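Local coordinates for protein acyltransferase (Actinoplanes teichomyceticus, PDB 4Q38) that transfers a long fatty acyl group from acyl-CoA to the amino sugar of teicoplanin-type glycopeptide antibiotics, as an N-acyltransferase, at residues L25-E37 and A106-G118. Sequence-based numbering, arbitrary orientation.
Sequences LGLEERTAAWLTE and AKPRGGPPLPYEG. With SO4 (sulfate ion), chain B.
L25 to E37 runs antiparallel to the extended, proline-rich loop 106-118, with G26 nearest P115 (CA to CA 6.3 Å) and W34 level with G111. One end of the contact is polar. The E37 side chain is extended, with CG anti to the backbone N (chi1 -171°), and carries its carboxylate out to meet R109 end-on. R109 NH1 donates to E37 OE1 (2.8 Å) and R109 NH2 to E37 OE2 (2.8 Å). Each oxygen uses its syn lone pair, and the two planar groups lie nearly coplanar, 27° apart. This paired salt bridge restricts rotation of the guanidinium. R99 makes a second salt bridge to OE2, so E37 probably offsets the charge of both arginines. A sulfate, probably from the crystallisation liquor, accepts a hydrogen bond from K107 N to its O1 (2.7 Å). The W34 ring lies beside R109. Its CZ3 sits over one guanidinium face, while R109 NH1 reaches the indole edge, 3.5 Å from W34 CE3; the planes are 73° apart. The five-membered side of the indole packs on the loop: W34 CD1 is 3.5 Å from P112 CD, and W34 NE1 is close to G111 CA. L27 CD2 then fits among P112, L114 and P115, 3.8 Å from P112 CG. P115 CG rests on the carbonyl oxygens of L25 and G26. A water donates to both L25 O and P115 O and bridges the backbones. G26, with positive phi, is the C-prime residue of a Schellman motif that ends helix 18-25. The contact is thus loop-on-helix packing, away from the known binding sites: a proline-rich connection between helices 84-98 and 119-123 packs along the turn between helices 18-25 and 32-41 and onto the first turns of helix 32-41.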
loop_
_atom_site.group_PDB
_atom_site.type_symbol
_atom_site.label_atom_id
_atom_site.label_comp_id
_atom_site.label_asym_id
_atom_site.label_seq_id
_atom_site.Cartn_x
_atom_site.Cartn_y
_atom_site.Cartn_z
ATOM N N LEU A 25 -12.356 -21.839 -3.020
ATOM C CA LEU A 25 -11.657 -20.694 -3.602
ATOM C C LEU A 25 -10.312 -21.070 -4.210
ATOM O O LEU A 25 -9.705 -20.273 -4.934
ATOM C CB LEU A 25 -11.511 -19.557 -2.577
ATOM C CG LEU A 25 -12.804 -18.961 -2.012
ATOM C CD1 LEU A 25 -12.501 -17.925 -0.941
ATOM C CD2 LEU A 25 -13.706 -18.358 -3.084
ATOM N N GLY A 26 -9.858 -22.289 -3.930
ATOM C CA GLY A 26 -8.598 -22.787 -4.480
ATOM C C GLY A 26 -7.392 -22.295 -3.704
ATOM O O GLY A 26 -6.282 -22.261 -4.233
ATOM N N LEU A 27 -7.618 -21.922 -2.446
ATOM C CA LEU A 27 -6.570 -21.383 -1.574
ATOM C C LEU A 27 -5.645 -22.486 -1.045
ATOM O O LEU A 27 -6.101 -23.593 -0.745
ATOM C CB LEU A 27 -7.198 -20.581 -0.424
ATOM C CG LEU A 27 -7.780 -19.216 -0.831
ATOM C CD1 LEU A 27 -8.739 -18.680 0.223
ATOM C CD2 LEU A 27 -6.681 -18.203 -1.146
ATOM N N GLU A 28 -4.350 -22.181 -0.949
ATOM C CA GLU A 28 -3.347 -23.153 -0.497
ATOM C C GLU A 28 -3.538 -23.590 0.955
ATOM O O GLU A 28 -4.167 -22.885 1.750
ATOM C CB GLU A 28 -1.926 -22.624 -0.712
ATOM C CG GLU A 28 -1.179 -23.285 -1.866
ATOM C CD GLU A 28 -1.065 -22.419 -3.109
ATOM O OE1 GLU A 28 -1.661 -21.323 -3.147
ATOM O OE2 GLU A 28 -0.363 -22.838 -4.056
ATOM N N GLU A 29 -2.977 -24.752 1.295
ATOM C CA GLU A 29 -3.123 -25.340 2.631
ATOM C C GLU A 29 -2.606 -24.439 3.750
ATOM O O GLU A 29 -3.161 -24.436 4.844
ATOM C CB GLU A 29 -2.443 -26.710 2.702
ATOM C CG GLU A 29 -3.144 -27.784 1.883
ATOM C CD GLU A 29 -2.759 -29.193 2.297
ATOM O OE1 GLU A 29 -3.630 -29.906 2.845
ATOM O OE2 GLU A 29 -1.588 -29.586 2.083
ATOM N N ARG A 30 -1.556 -23.673 3.468
ATOM C CA ARG A 30 -0.971 -22.775 4.464
ATOM C C ARG A 30 -1.943 -21.681 4.934
ATOM O O ARG A 30 -1.789 -21.149 6.036
ATOM C CB ARG A 30 0.335 -22.163 3.940
ATOM C CG ARG A 30 0.148 -20.981 3.004
ATOM C CD ARG A 30 1.454 -20.545 2.364
ATOM N NE ARG A 30 1.780 -21.359 1.192
ATOM C CZ ARG A 30 1.311 -21.144 -0.038
ATOM N NH1 ARG A 30 0.481 -20.135 -0.281
ATOM N NH2 ARG A 30 1.675 -21.945 -1.032
ATOM N N THR A 31 -2.946 -21.360 4.111
ATOM C CA THR A 31 -3.927 -20.326 4.454
ATOM C C THR A 31 -4.937 -20.795 5.507
ATOM O O THR A 31 -5.722 -19.992 6.018
ATOM C CB THR A 31 -4.674 -19.764 3.210
ATOM O OG1 THR A 31 -5.552 -20.760 2.667
ATOM C CG2 THR A 31 -3.693 -19.300 2.138
ATOM N N ALA A 32 -4.903 -22.088 5.834
ATOM C CA ALA A 32 -5.838 -22.685 6.794
ATOM C C ALA A 32 -5.873 -21.980 8.155
ATOM O O ALA A 32 -6.956 -21.743 8.707
ATOM C CB ALA A 32 -5.553 -24.178 6.966
ATOM N N ALA A 33 -4.696 -21.658 8.693
ATOM C CA ALA A 33 -4.591 -20.969 9.986
ATOM C C ALA A 33 -5.319 -19.626 9.960
ATOM O O ALA A 33 -6.079 -19.302 10.875
ATOM C CB ALA A 33 -3.127 -20.778 10.374
ATOM N N TRP A 34 -5.086 -18.856 8.897
ATOM C CA TRP A 34 -5.764 -17.573 8.687
ATOM C C TRP A 34 -7.258 -17.751 8.643
ATOM O O TRP A 34 -8.009 -17.021 9.297
ATOM C CB TRP A 34 -5.247 -16.932 7.399
ATOM C CG TRP A 34 -5.971 -15.679 6.960
ATOM C CD1 TRP A 34 -6.738 -15.501 5.808
ATOM C CD2 TRP A 34 -6.000 -14.378 7.642
ATOM N NE1 TRP A 34 -7.229 -14.223 5.736
ATOM C CE2 TRP A 34 -6.825 -13.494 6.802
ATOM C CE3 TRP A 34 -5.450 -13.873 8.824
ATOM C CZ2 TRP A 34 -7.075 -12.174 7.148
ATOM C CZ3 TRP A 34 -5.710 -12.535 9.159
ATOM C CH2 TRP A 34 -6.505 -11.710 8.341
ATOM N N LEU A 35 -7.701 -18.742 7.884
ATOM C CA LEU A 35 -9.127 -18.993 7.696
ATOM C C LEU A 35 -9.811 -19.474 8.974
ATOM O O LEU A 35 -10.961 -19.114 9.244
ATOM C CB LEU A 35 -9.336 -19.969 6.539
ATOM C CG LEU A 35 -8.929 -19.396 5.177
ATOM C CD1 LEU A 35 -8.887 -20.488 4.119
ATOM C CD2 LEU A 35 -9.868 -18.281 4.754
ATOM N N THR A 36 -9.089 -20.261 9.771
ATOM C CA THR A 36 -9.567 -20.646 11.104
ATOM C C THR A 36 -9.718 -19.406 11.977
ATOM O O THR A 36 -10.736 -19.228 12.653
ATOM C CB THR A 36 -8.607 -21.655 11.769
ATOM O OG1 THR A 36 -8.539 -22.829 10.956
ATOM C CG2 THR A 36 -9.080 -22.046 13.170
ATOM N N GLU A 37 -8.711 -18.539 11.941
ATOM C CA GLU A 37 -8.766 -17.296 12.703
ATOM C C GLU A 37 -9.980 -16.466 12.287
ATOM O O GLU A 37 -10.685 -15.929 13.140
ATOM C CB GLU A 37 -7.471 -16.492 12.554
ATOM C CG GLU A 37 -7.391 -15.292 13.493
ATOM C CD GLU A 37 -6.155 -14.437 13.280
ATOM O OE1 GLU A 37 -5.225 -14.866 12.561
ATOM O OE2 GLU A 37 -6.114 -13.326 13.847
ATOM N N ALA A 106 -0.767 -3.491 15.338
ATOM C CA ALA A 106 -1.196 -4.732 14.706
ATOM C C ALA A 106 -0.497 -4.912 13.359
ATOM O O ALA A 106 -0.328 -3.947 12.610
ATOM C CB ALA A 106 -2.708 -4.729 14.539
ATOM N N LYS A 107 -0.081 -6.139 13.054
ATOM C CA LYS A 107 0.538 -6.460 11.756
ATOM C C LYS A 107 -0.457 -6.224 10.610
ATOM O O LYS A 107 -1.669 -6.369 10.802
ATOM C CB LYS A 107 1.030 -7.912 11.725
ATOM C CG LYS A 107 2.228 -8.202 12.615
ATOM C CD LYS A 107 2.471 -9.701 12.724
ATOM C CE LYS A 107 3.305 -10.034 13.955
ATOM N NZ LYS A 107 3.443 -11.505 14.132
ATOM N N PRO A 108 0.053 -5.859 9.421
ATOM C CA PRO A 108 -0.803 -5.531 8.266
ATOM C C PRO A 108 -1.335 -6.765 7.511
ATOM O O PRO A 108 -0.917 -7.031 6.381
ATOM C CB PRO A 108 0.136 -4.726 7.364
ATOM C CG PRO A 108 1.510 -5.231 7.687
ATOM C CD PRO A 108 1.480 -5.570 9.154
ATOM N N ARG A 109 -2.272 -7.490 8.104
ATOM C CA ARG A 109 -2.744 -8.732 7.484
ATOM C C ARG A 109 -4.027 -8.503 6.677
ATOM O O ARG A 109 -5.110 -8.369 7.236
ATOM C CB ARG A 109 -2.885 -9.837 8.540
ATOM C CG ARG A 109 -1.555 -10.186 9.210
ATOM C CD ARG A 109 -1.642 -11.454 10.051
ATOM N NE ARG A 109 -2.478 -11.260 11.232
ATOM C CZ ARG A 109 -3.174 -12.223 11.837
ATOM N NH1 ARG A 109 -3.142 -13.475 11.382
ATOM N NH2 ARG A 109 -3.904 -11.931 12.905
ATOM N N GLY A 110 -3.888 -8.420 5.358
ATOM C CA GLY A 110 -5.044 -8.176 4.482
ATOM C C GLY A 110 -5.677 -9.455 3.962
ATOM O O GLY A 110 -6.741 -9.422 3.333
ATOM N N GLY A 111 -5.020 -10.583 4.223
ATOM C CA GLY A 111 -5.469 -11.872 3.700
ATOM C C GLY A 111 -4.782 -12.203 2.387
ATOM O O GLY A 111 -4.165 -11.333 1.770
ATOM N N PRO A 112 -4.884 -13.471 1.943
ATOM C CA PRO A 112 -4.214 -13.895 0.716
ATOM C C PRO A 112 -4.908 -13.375 -0.547
ATOM O O PRO A 112 -6.094 -13.034 -0.504
ATOM C CB PRO A 112 -4.330 -15.421 0.772
ATOM C CG PRO A 112 -5.601 -15.649 1.521
ATOM C CD PRO A 112 -5.608 -14.581 2.583
ATOM N N PRO A 113 -4.174 -13.316 -1.667
ATOM C CA PRO A 113 -4.824 -13.070 -2.956
ATOM C C PRO A 113 -5.662 -14.308 -3.351
ATOM O O PRO A 113 -5.329 -15.424 -2.949
ATOM C CB PRO A 113 -3.638 -12.898 -3.906
ATOM C CG PRO A 113 -2.539 -13.690 -3.286
ATOM C CD PRO A 113 -2.717 -13.532 -1.806
ATOM N N LEU A 114 -6.743 -14.111 -4.102
ATOM C CA LEU A 114 -7.556 -15.238 -4.569
ATOM C C LEU A 114 -7.092 -15.705 -5.946
ATOM O O LEU A 114 -6.834 -14.876 -6.822
ATOM C CB LEU A 114 -9.047 -14.869 -4.596
ATOM C CG LEU A 114 -9.749 -14.546 -3.267
ATOM C CD1 LEU A 114 -11.262 -14.473 -3.473
ATOM C CD2 LEU A 114 -9.398 -15.567 -2.191
ATOM N N PRO A 115 -6.969 -17.033 -6.144
ATOM C CA PRO A 115 -6.600 -17.574 -7.455
ATOM C C PRO A 115 -7.517 -17.033 -8.562
ATOM O O PRO A 115 -8.727 -16.959 -8.370
ATOM C CB PRO A 115 -6.801 -19.080 -7.274
ATOM C CG PRO A 115 -6.563 -19.318 -5.817
ATOM C CD PRO A 115 -7.042 -18.081 -5.106
ATOM N N TYR A 116 -6.945 -16.657 -9.700
ATOM C CA TYR A 116 -7.696 -15.925 -10.729
ATOM C C TYR A 116 -8.659 -16.824 -11.519
ATOM O O TYR A 116 -9.428 -16.337 -12.340
ATOM C CB TYR A 116 -6.756 -15.154 -11.673
ATOM C CG TYR A 116 -6.089 -13.930 -11.049
ATOM C CD1 TYR A 116 -6.271 -13.624 -9.696
ATOM C CD2 TYR A 116 -5.250 -13.099 -11.806
ATOM C CE1 TYR A 116 -5.666 -12.514 -9.116
ATOM C CE2 TYR A 116 -4.635 -11.986 -11.232
ATOM C CZ TYR A 116 -4.849 -11.703 -9.882
ATOM O OH TYR A 116 -4.254 -10.610 -9.276
ATOM N N GLU A 117 -8.622 -18.127 -11.246
ATOM C CA GLU A 117 -9.618 -19.059 -11.789
ATOM C C GLU A 117 -11.033 -18.740 -11.295
ATOM O O GLU A 117 -12.022 -19.156 -11.917
ATOM C CB GLU A 117 -9.247 -20.504 -11.462
ATOM C CG GLU A 117 -8.059 -21.021 -12.260
ATOM C CD GLU A 117 -6.719 -20.502 -11.746
ATOM O OE1 GLU A 117 -5.784 -20.408 -12.557
ATOM O OE2 GLU A 117 -6.608 -20.180 -10.540
ATOM N N GLY A 118 -11.128 -17.992 -10.191
ATOM C CA GLY A 118 -12.417 -17.490 -9.699
ATOM C C GLY A 118 -12.944 -16.272 -10.449
ATOM O O GLY A 118 -13.996 -15.725 -10.105
HETATM S S SO4 B . -1.136 -9.049 15.065
HETATM O O1 SO4 B . 0.003 -8.134 14.857
HETATM O O2 SO4 B . -0.875 -9.924 16.230
HETATM O O3 SO4 B . -1.320 -9.906 13.869
HETATM O O4 SO4 B . -2.340 -8.225 15.313
HETATM O O HOH W 1 -10.542 -18.019 -6.302
#